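Local coordinates for protein ribonucleoside-diphosphate reductase subunit beta (Bacillus halodurans C-125, PDB 2RCC) that probably supplies DNA precursors as the iron-binding small subunit of a class I ribonucleotide reductase, which reduces ribonucleotides to deoxyribonucleotides, at residues A[155-163]-A[181-190]; A[73-81]-A[267-275]. All blocks are in the same frame, centred on the assembly; numbering follows the deposited sequence.

Interaction 1: A[155-163]-A[181-190]; sequences RNEFIIDGY and YDVILEGLNF
Arg155 NH2 is gripped twice in the conformer described, one of two modelled. It donates to a water 3.0 Å from NH2 that in turn donates to Asn189 OD1, and it forms a salt bridge with Glu261. The chain is extended from CG to NE and carries NH1 over one face of the Phe190 ring, 3.3 Å from Phe190 CE1. The guanidinium stands steeply on this ring, with the planes 78° apart, in a cation-pi contact. The Tyr181 ring packs on Gly162, with Tyr181 CE2 3.4 Å from Gly162 C. Gly162 has no CB; one built there would lie 2.6 Å from Tyr181 CZ. Tyr181 OH donates to a second water, which donates to Gly162 O. The edge of the Tyr181 ring meets the face of the Tyr163 ring, the planes 57° apart. With an alanine in place of Tyr181, the edge-to-face stack and the water bridge would go, and a gap would probably open beside Gly162. Tyr163 OH donates to Asp182 OD1, though the modelled bond is doubtfully short. Ile159 CD1 touches Leu185 CD2. The helix segments run nearly antiparallel (151°) in the ferritin-like bundle, and the second helix carries Glu186, probably an iron ligand.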
loop_
_atom_site.group_PDB
_atom_site.type_symbol
_atom_site.label_atom_id
_atom_site.label_comp_id
_atom_site.label_asym_id
_atom_site.label_seq_id
_atom_site.Cartn_x
_atom_site.Cartn_y
_atom_site.Cartn_z
ATOM N N ARG A 155 0.079 -23.145 -15.519
ATOM C CA ARG A 155 -0.811 -22.446 -14.623
ATOM C C ARG A 155 -0.630 -20.932 -14.798
ATOM O O ARG A 155 -1.610 -20.191 -14.805
ATOM C CB ARG A 155 -0.572 -22.887 -13.177
ATOM C CG ARG A 155 -1.825 -22.845 -12.378
ATOM C CD ARG A 155 -1.653 -23.324 -10.943
ATOM N NE ARG A 155 -2.970 -23.311 -10.319
ATOM C CZ ARG A 155 -3.238 -23.405 -9.022
ATOM N NH1 ARG A 155 -2.290 -23.507 -8.090
ATOM N NH2 ARG A 155 -4.511 -23.378 -8.673
ATOM N N ASN A 156 0.620 -20.503 -14.957
ATOM C CA ASN A 156 0.947 -19.098 -15.156
ATOM C C ASN A 156 0.422 -18.558 -16.483
ATOM O O ASN A 156 0.015 -17.403 -16.544
ATOM C CB ASN A 156 2.457 -18.852 -14.974
ATOM C CG ASN A 156 2.920 -19.056 -13.505
ATOM O OD1 ASN A 156 2.101 -19.259 -12.601
ATOM N ND2 ASN A 156 4.231 -18.984 -13.275
ATOM N N GLU A 157 0.395 -19.389 -17.517
ATOM C CA GLU A 157 -0.185 -19.006 -18.804
ATOM C C GLU A 157 -1.725 -18.822 -18.749
ATOM O O GLU A 157 -2.250 -17.983 -19.477
ATOM C CB GLU A 157 0.232 -19.997 -19.900
ATOM C CG GLU A 157 1.715 -19.865 -20.292
ATOM C CD GLU A 157 2.234 -21.021 -21.152
ATOM O OE1 GLU A 157 1.418 -21.708 -21.818
ATOM O OE2 GLU A 157 3.471 -21.239 -21.169
ATOM N N PHE A 158 -2.433 -19.605 -17.917
ATOM C CA PHE A 158 -3.898 -19.460 -17.711
ATOM C C PHE A 158 -4.196 -18.073 -17.124
ATOM O O PHE A 158 -5.067 -17.348 -17.626
ATOM C CB PHE A 158 -4.476 -20.595 -16.798
ATOM C CG PHE A 158 -5.932 -20.370 -16.316
ATOM C CD1 PHE A 158 -7.020 -20.570 -17.171
ATOM C CD2 PHE A 158 -6.210 -19.992 -14.991
ATOM C CE1 PHE A 158 -8.359 -20.363 -16.722
ATOM C CE2 PHE A 158 -7.567 -19.791 -14.537
ATOM C CZ PHE A 158 -8.620 -19.976 -15.405
ATOM N N ILE A 159 -3.439 -17.713 -16.086
ATOM C CA ILE A 159 -3.586 -16.439 -15.398
ATOM C C ILE A 159 -3.183 -15.260 -16.291
ATOM O O ILE A 159 -3.928 -14.278 -16.355
ATOM C CB ILE A 159 -2.780 -16.412 -14.040
ATOM C CG1 ILE A 159 -3.313 -17.468 -13.037
ATOM C CG2 ILE A 159 -2.789 -15.002 -13.416
ATOM C CD1 ILE A 159 -4.780 -17.283 -12.605
ATOM N N ILE A 160 -2.033 -15.362 -16.964
ATOM C CA ILE A 160 -1.549 -14.302 -17.871
ATOM C C ILE A 160 -2.528 -14.016 -19.007
ATOM O O ILE A 160 -2.878 -12.860 -19.232
ATOM C CB ILE A 160 -0.187 -14.647 -18.521
ATOM C CG1 ILE A 160 0.947 -14.540 -17.508
ATOM C CG2 ILE A 160 0.132 -13.690 -19.663
ATOM C CD1 ILE A 160 2.246 -15.258 -17.971
ATOM N N ASP A 161 -2.962 -15.065 -19.708
ATOM C CA ASP A 161 -3.912 -14.928 -20.837
ATOM C C ASP A 161 -5.198 -14.150 -20.435
ATOM O O ASP A 161 -5.670 -13.303 -21.184
ATOM C CB ASP A 161 -4.247 -16.303 -21.444
ATOM N N GLY A 162 -5.710 -14.408 -19.235
ATOM C CA GLY A 162 -6.868 -13.700 -18.712
ATOM C C GLY A 162 -6.587 -12.234 -18.407
ATOM O O GLY A 162 -7.361 -11.350 -18.819
ATOM N N TYR A 163 -5.496 -11.961 -17.693
ATOM C CA TYR A 163 -5.141 -10.566 -17.344
ATOM C C TYR A 163 -4.650 -9.734 -18.543
ATOM O O TYR A 163 -4.880 -8.525 -18.578
ATOM C CB TYR A 163 -4.111 -10.479 -16.212
ATOM C CG TYR A 163 -4.604 -10.698 -14.795
ATOM C CD1 TYR A 163 -5.327 -9.706 -14.108
ATOM C CD2 TYR A 163 -4.279 -11.863 -14.104
ATOM C CE1 TYR A 163 -5.739 -9.900 -12.772
ATOM C CE2 TYR A 163 -4.687 -12.067 -12.792
ATOM C CZ TYR A 163 -5.405 -11.093 -12.131
ATOM O OH TYR A 163 -5.776 -11.358 -10.838
ATOM N N TYR A 181 -10.694 -12.869 -11.822
ATOM C CA TYR A 181 -9.419 -13.572 -11.670
ATOM C C TYR A 181 -8.797 -13.244 -10.310
ATOM O O TYR A 181 -8.237 -14.136 -9.687
ATOM C CB TYR A 181 -8.425 -13.271 -12.786
ATOM C CG TYR A 181 -8.921 -13.574 -14.168
ATOM C CD1 TYR A 181 -9.475 -14.808 -14.498
ATOM C CD2 TYR A 181 -8.817 -12.631 -15.155
ATOM C CE1 TYR A 181 -9.932 -15.069 -15.789
ATOM C CE2 TYR A 181 -9.253 -12.877 -16.420
ATOM C CZ TYR A 181 -9.821 -14.081 -16.740
ATOM O OH TYR A 181 -10.248 -14.263 -18.040
ATOM N N ASP A 182 -8.904 -11.992 -9.854
ATOM C CA ASP A 182 -8.415 -11.589 -8.493
ATOM C C ASP A 182 -9.086 -12.393 -7.343
ATOM O O ASP A 182 -8.431 -12.773 -6.359
ATOM C CB ASP A 182 -8.635 -10.100 -8.193
ATOM C CG ASP A 182 -7.824 -9.134 -9.066
ATOM O OD1 ASP A 182 -6.799 -9.515 -9.665
ATOM O OD2 ASP A 182 -8.235 -7.931 -9.138
ATOM N N VAL A 183 -10.395 -12.578 -7.437
ATOM C CA VAL A 183 -11.167 -13.388 -6.484
ATOM C C VAL A 183 -10.626 -14.835 -6.485
ATOM O O VAL A 183 -10.419 -15.410 -5.438
ATOM C CB VAL A 183 -12.705 -13.328 -6.785
ATOM C CG1 VAL A 183 -13.478 -14.451 -6.072
ATOM C CG2 VAL A 183 -13.279 -11.940 -6.423
ATOM N N ILE A 184 -10.417 -15.411 -7.670
ATOM C CA ILE A 184 -9.832 -16.751 -7.797
ATOM C C ILE A 184 -8.443 -16.856 -7.200
ATOM O O ILE A 184 -8.194 -17.783 -6.426
ATOM C CB ILE A 184 -9.783 -17.225 -9.289
ATOM C CG1 ILE A 184 -11.205 -17.538 -9.778
ATOM C CG2 ILE A 184 -8.882 -18.424 -9.427
ATOM C CD1 ILE A 184 -11.398 -17.435 -11.281
ATOM N N LEU A 185 -7.551 -15.891 -7.491
ATOM C CA LEU A 185 -6.187 -15.951 -7.005
ATOM C C LEU A 185 -6.073 -15.853 -5.490
ATOM O O LEU A 185 -5.193 -16.474 -4.924
ATOM C CB LEU A 185 -5.276 -14.850 -7.600
ATOM C CG LEU A 185 -4.858 -14.905 -9.069
ATOM C CD1 LEU A 185 -3.768 -13.860 -9.309
ATOM C CD2 LEU A 185 -4.354 -16.242 -9.462
ATOM N N GLU A 186 -6.951 -15.079 -4.867
ATOM C CA GLU A 186 -6.995 -14.895 -3.381
ATOM C C GLU A 186 -7.989 -15.793 -2.679
ATOM O O GLU A 186 -7.891 -16.011 -1.483
ATOM C CB GLU A 186 -7.483 -13.492 -3.086
ATOM C CG GLU A 186 -6.655 -12.397 -3.703
ATOM C CD GLU A 186 -5.716 -11.652 -2.768
ATOM O OE1 GLU A 186 -5.435 -12.102 -1.641
ATOM O OE2 GLU A 186 -5.282 -10.548 -3.196
ATOM N N GLY A 187 -8.999 -16.268 -3.408
ATOM C CA GLY A 187 -10.081 -17.031 -2.804
ATOM C C GLY A 187 -10.181 -18.496 -3.131
ATOM O O GLY A 187 -11.062 -19.161 -2.609
ATOM N N LEU A 188 -9.273 -19.018 -3.940
ATOM C CA LEU A 188 -9.347 -20.432 -4.357
ATOM C C LEU A 188 -7.976 -21.057 -4.625
ATOM O O LEU A 188 -7.713 -22.134 -4.089
ATOM C CB LEU A 188 -10.272 -20.562 -5.569
ATOM C CG LEU A 188 -10.546 -21.951 -6.199
ATOM C CD1 LEU A 188 -11.092 -22.942 -5.224
ATOM C CD2 LEU A 188 -11.553 -21.784 -7.341
ATOM N N ASN A 189 -7.119 -20.399 -5.422
ATOM C CA ASN A 189 -5.755 -20.882 -5.705
ATOM C C ASN A 189 -4.976 -21.142 -4.452
ATOM O O ASN A 189 -5.018 -20.349 -3.545
ATOM C CB ASN A 189 -4.951 -19.903 -6.574
ATOM C CG ASN A 189 -5.420 -19.904 -7.995
ATOM O OD1 ASN A 189 -6.491 -20.436 -8.286
ATOM N ND2 ASN A 189 -4.643 -19.326 -8.885
ATOM N N PHE A 190 -4.312 -22.289 -4.415
ATOM C CA PHE A 190 -3.544 -22.765 -3.266
ATOM C C PHE A 190 -4.332 -23.052 -1.991
ATOM O O PHE A 190 -3.720 -23.417 -1.020
ATOM C CB PHE A 190 -2.314 -21.877 -2.977
ATOM C CG PHE A 190 -1.415 -21.738 -4.147
ATOM C CD1 PHE A 190 -0.811 -22.860 -4.703
ATOM C CD2 PHE A 190 -1.187 -20.494 -4.728
ATOM C CE1 PHE A 190 -0.013 -22.751 -5.824
ATOM C CE2 PHE A 190 -0.383 -20.378 -5.830
ATOM C CZ PHE A 190 0.205 -21.497 -6.391
HETATM O O HOH W 1 -6.929 -22.179 -9.983
HETATM O O HOH W 2 -10.117 -12.127 -19.453
#

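Interaction 2: A[73-81]-A[267-275]; sequences TEQEAFKKI and YIIGDKIPG
Ile268, in the last turn of its helix, turns CG2 against Ile81 CG1 at 3.8 Å and lies near Lys80 CB. Its CG2 is anti to the backbone N (CG1 at chi1 -58°), which places that methyl against Ile81. Ile269 CD1 meets Ile81 CD1 at 4.0 Å, the two side chains crossing at about a right angle. The backbone then reverses in a type II' turn from Ile269 to Lys272, closed by Lys272 N to Ile269 O at 3.2 Å. Gly270 takes the positive phi the turn needs. Lys272 CB sits 3.5 Å from Thr73 CG2 in the Thr73 conformer described. Ile273 CD1 reaches the helix, touching Ala77 CB at 4.0 Å and also Thr73 and Glu74. Pro274 lays CD 3.6 Å from Glu74 OE2. A water donates to both Glu74 OE2 and Pro274 O, bridging the segments. Glu74 OE1 accepts a hydrogen bond from Thr71 N. The contact packs helix 72-87 against the C-terminal end of helix 244-268 and the loop after it. Helix 191-202 lies beside it, with Phe196 on Ala77 and Ile81, and Asn199 ND2 hydrogen-bonded to Pro274 O. Trp146 of helix 136-147 packs on Ile268 and hydrogen-bonds through NE1 to Lys80 O.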
loop_
_atom_site.group_PDB
_atom_site.type_symbol
_atom_site.label_atom_id
_atom_site.label_comp_id
_atom_site.label_asym_id
_atom_site.label_seq_id
_atom_site.Cartn_x
_atom_site.Cartn_y
_atom_site.Cartn_z
ATOM N N THR A 73 7.380 -38.113 2.912
ATOM C CA THR A 73 6.422 -37.539 1.989
ATOM C C THR A 73 5.877 -36.204 2.523
ATOM O O THR A 73 5.695 -35.275 1.753
ATOM C CB THR A 73 5.315 -38.546 1.654
ATOM O OG1 THR A 73 5.919 -39.795 1.276
ATOM C CG2 THR A 73 4.472 -38.030 0.528
ATOM N N GLU A 74 5.651 -36.111 3.845
ATOM C CA GLU A 74 5.188 -34.848 4.467
ATOM C C GLU A 74 6.239 -33.729 4.338
ATOM O O GLU A 74 5.914 -32.614 3.978
ATOM C CB GLU A 74 4.831 -35.061 5.944
ATOM C CG GLU A 74 3.560 -35.853 6.140
ATOM C CD GLU A 74 3.337 -36.365 7.559
ATOM O OE1 GLU A 74 4.247 -36.333 8.445
ATOM O OE2 GLU A 74 2.205 -36.827 7.776
ATOM N N GLN A 75 7.504 -34.056 4.589
ATOM C CA GLN A 75 8.610 -33.084 4.457
ATOM C C GLN A 75 8.759 -32.606 3.028
ATOM O O GLN A 75 8.897 -31.403 2.776
ATOM C CB GLN A 75 9.923 -33.693 4.923
ATOM C CG GLN A 75 9.993 -34.047 6.393
ATOM C CD GLN A 75 11.344 -34.660 6.770
ATOM O OE1 GLN A 75 12.368 -34.253 6.250
ATOM N NE2 GLN A 75 11.345 -35.612 7.662
ATOM N N GLU A 76 8.691 -33.533 2.085
ATOM C CA GLU A 76 8.754 -33.176 0.667
ATOM C C GLU A 76 7.597 -32.305 0.192
ATOM O O GLU A 76 7.830 -31.325 -0.516
ATOM C CB GLU A 76 8.909 -34.428 -0.221
ATOM C CG GLU A 76 10.268 -35.100 -0.132
ATOM C CD GLU A 76 11.414 -34.194 -0.596
ATOM O OE1 GLU A 76 11.242 -33.485 -1.626
ATOM O OE2 GLU A 76 12.476 -34.192 0.083
ATOM N N ALA A 77 6.371 -32.649 0.572
ATOM C CA ALA A 77 5.188 -31.855 0.227
ATOM C C ALA A 77 5.296 -30.459 0.808
ATOM O O ALA A 77 5.010 -29.497 0.132
ATOM C CB ALA A 77 3.880 -32.538 0.708
ATOM N N PHE A 78 5.720 -30.369 2.063
ATOM C CA PHE A 78 5.902 -29.097 2.747
ATOM C C PHE A 78 6.898 -28.223 1.994
ATOM O O PHE A 78 6.626 -27.059 1.756
ATOM C CB PHE A 78 6.424 -29.353 4.175
ATOM C CG PHE A 78 6.380 -28.151 5.095
ATOM C CD1 PHE A 78 7.258 -27.068 4.941
ATOM C CD2 PHE A 78 5.521 -28.136 6.188
ATOM C CE1 PHE A 78 7.216 -26.004 5.811
ATOM C CE2 PHE A 78 5.495 -27.046 7.056
ATOM C CZ PHE A 78 6.355 -25.994 6.849
ATOM N N LYS A 79 8.071 -28.771 1.673
ATOM C CA LYS A 79 9.118 -28.026 0.933
ATOM C C LYS A 79 8.632 -27.538 -0.398
ATOM O O LYS A 79 8.881 -26.369 -0.763
ATOM C CB LYS A 79 10.390 -28.886 0.761
ATOM C CG LYS A 79 11.188 -29.005 2.062
ATOM C CD LYS A 79 12.098 -30.229 2.163
ATOM C CE LYS A 79 13.175 -30.276 1.116
ATOM N NZ LYS A 79 14.073 -31.437 1.403
ATOM N N LYS A 80 7.930 -28.423 -1.113
ATOM C CA LYS A 80 7.381 -28.094 -2.428
ATOM C C LYS A 80 6.347 -26.986 -2.351
ATOM O O LYS A 80 6.413 -26.042 -3.133
ATOM C CB LYS A 80 6.768 -29.308 -3.112
ATOM C CG LYS A 80 7.758 -30.286 -3.641
ATOM C CD LYS A 80 7.109 -31.595 -3.993
ATOM C CE LYS A 80 8.150 -32.640 -4.390
ATOM N NZ LYS A 80 8.820 -32.371 -5.685
ATOM N N ILE A 81 5.444 -27.065 -1.382
ATOM C CA ILE A 81 4.374 -26.079 -1.241
ATOM C C ILE A 81 4.897 -24.723 -0.710
ATOM O O ILE A 81 4.636 -23.677 -1.332
ATOM C CB ILE A 81 3.201 -26.618 -0.392
ATOM C CG1 ILE A 81 2.549 -27.842 -1.065
ATOM C CG2 ILE A 81 2.119 -25.557 -0.231
ATOM C CD1 ILE A 81 1.710 -28.661 -0.071
ATOM N N TYR A 267 -1.031 -33.356 -8.275
ATOM C CA TYR A 267 0.382 -33.360 -8.622
ATOM C C TYR A 267 1.305 -33.373 -7.410
ATOM O O TYR A 267 2.279 -34.106 -7.376
ATOM C CB TYR A 267 0.629 -32.096 -9.446
ATOM C CG TYR A 267 2.003 -31.863 -10.007
ATOM C CD1 TYR A 267 2.621 -32.830 -10.775
ATOM C CD2 TYR A 267 2.622 -30.612 -9.892
ATOM C CE1 TYR A 267 3.857 -32.612 -11.346
ATOM C CE2 TYR A 267 3.852 -30.374 -10.472
ATOM C CZ TYR A 267 4.472 -31.395 -11.191
ATOM O OH TYR A 267 5.697 -31.206 -11.783
ATOM N N ILE A 268 0.985 -32.562 -6.418
ATOM C CA ILE A 268 1.847 -32.395 -5.232
ATOM C C ILE A 268 1.506 -33.239 -4.011
ATOM O O ILE A 268 2.412 -33.668 -3.302
ATOM C CB ILE A 268 1.873 -30.900 -4.793
ATOM C CG1 ILE A 268 2.358 -30.036 -5.937
ATOM C CG2 ILE A 268 2.800 -30.663 -3.573
ATOM C CD1 ILE A 268 2.778 -28.648 -5.465
ATOM N N ILE A 269 0.214 -33.435 -3.746
ATOM C CA ILE A 269 -0.246 -34.157 -2.568
ATOM C C ILE A 269 -0.872 -35.482 -2.953
ATOM O O ILE A 269 -0.416 -36.505 -2.490
ATOM C CB ILE A 269 -1.229 -33.292 -1.705
ATOM C CG1 ILE A 269 -0.502 -32.100 -1.084
ATOM C CG2 ILE A 269 -1.836 -34.136 -0.562
ATOM C CD1 ILE A 269 -1.437 -31.003 -0.653
ATOM N N GLY A 270 -1.909 -35.479 -3.786
ATOM C CA GLY A 270 -2.568 -36.731 -4.181
ATOM C C GLY A 270 -3.066 -37.534 -2.984
ATOM O O GLY A 270 -3.646 -36.976 -2.055
ATOM N N ASP A 271 -2.762 -38.825 -2.984
ATOM C CA ASP A 271 -3.157 -39.749 -1.916
ATOM C C ASP A 271 -1.963 -40.105 -1.004
ATOM O O ASP A 271 -1.963 -41.140 -0.376
ATOM C CB ASP A 271 -3.795 -41.019 -2.540
ATOM C CG ASP A 271 -2.821 -41.840 -3.400
ATOM O OD1 ASP A 271 -1.696 -41.380 -3.684
ATOM O OD2 ASP A 271 -3.200 -42.951 -3.823
ATOM N N LYS A 272 -0.959 -39.239 -0.919
ATOM C CA LYS A 272 0.293 -39.548 -0.217
ATOM C C LYS A 272 0.409 -39.030 1.222
ATOM O O LYS A 272 1.376 -39.375 1.930
ATOM C CB LYS A 272 1.463 -38.957 -1.009
ATOM C CG LYS A 272 1.717 -39.571 -2.408
ATOM C CD LYS A 272 2.534 -40.848 -2.307
ATOM C CE LYS A 272 2.637 -41.650 -3.632
ATOM N NZ LYS A 272 3.244 -40.855 -4.730
ATOM N N ILE A 273 -0.561 -38.245 1.669
ATOM C CA ILE A 273 -0.435 -37.572 2.967
ATOM C C ILE A 273 -1.469 -38.074 3.945
ATOM O O ILE A 273 -2.658 -37.941 3.690
ATOM C CB ILE A 273 -0.578 -36.046 2.812
ATOM C CG1 ILE A 273 0.507 -35.500 1.853
ATOM C CG2 ILE A 273 -0.507 -35.354 4.187
ATOM C CD1 ILE A 273 2.005 -35.719 2.365
ATOM N N PRO A 274 -1.023 -38.618 5.076
ATOM C CA PRO A 274 -1.956 -39.062 6.083
ATOM C C PRO A 274 -2.942 -37.950 6.486
ATOM O O PRO A 274 -2.562 -36.801 6.641
ATOM C CB PRO A 274 -1.037 -39.417 7.274
ATOM C CG PRO A 274 0.275 -39.802 6.618
ATOM C CD PRO A 274 0.388 -38.851 5.489
ATOM N N GLY A 275 -4.204 -38.285 6.597
ATOM C CA GLY A 275 -5.186 -37.294 6.983
ATOM C C GLY A 275 -5.858 -36.541 5.861
ATOM O O GLY A 275 -6.846 -35.890 6.145
HETATM O O HOH W 3 -0.343 -35.329 7.603
#

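From the N terminus, helix 72-87 gives the first half of interaction 2. Its partner comes 186 residues later, at the end of helix 244-268 and in the loop after it, so this contact closes a long, mostly helical loop. Interaction 1 falls within that loop. It closes a short hairpin between helices 150-168 and 172-187 with 17 residues between the segments. The two contacts therefore nest and do not cross. The centres of interaction 1 and interaction 2 are about 22 Å apart, and the two do not touch. Helix 244-268 links them: Glu261 on it hydrogen-bonds to the backbone N of Phe190 in interaction 1, and its C-terminal end enters interaction 2.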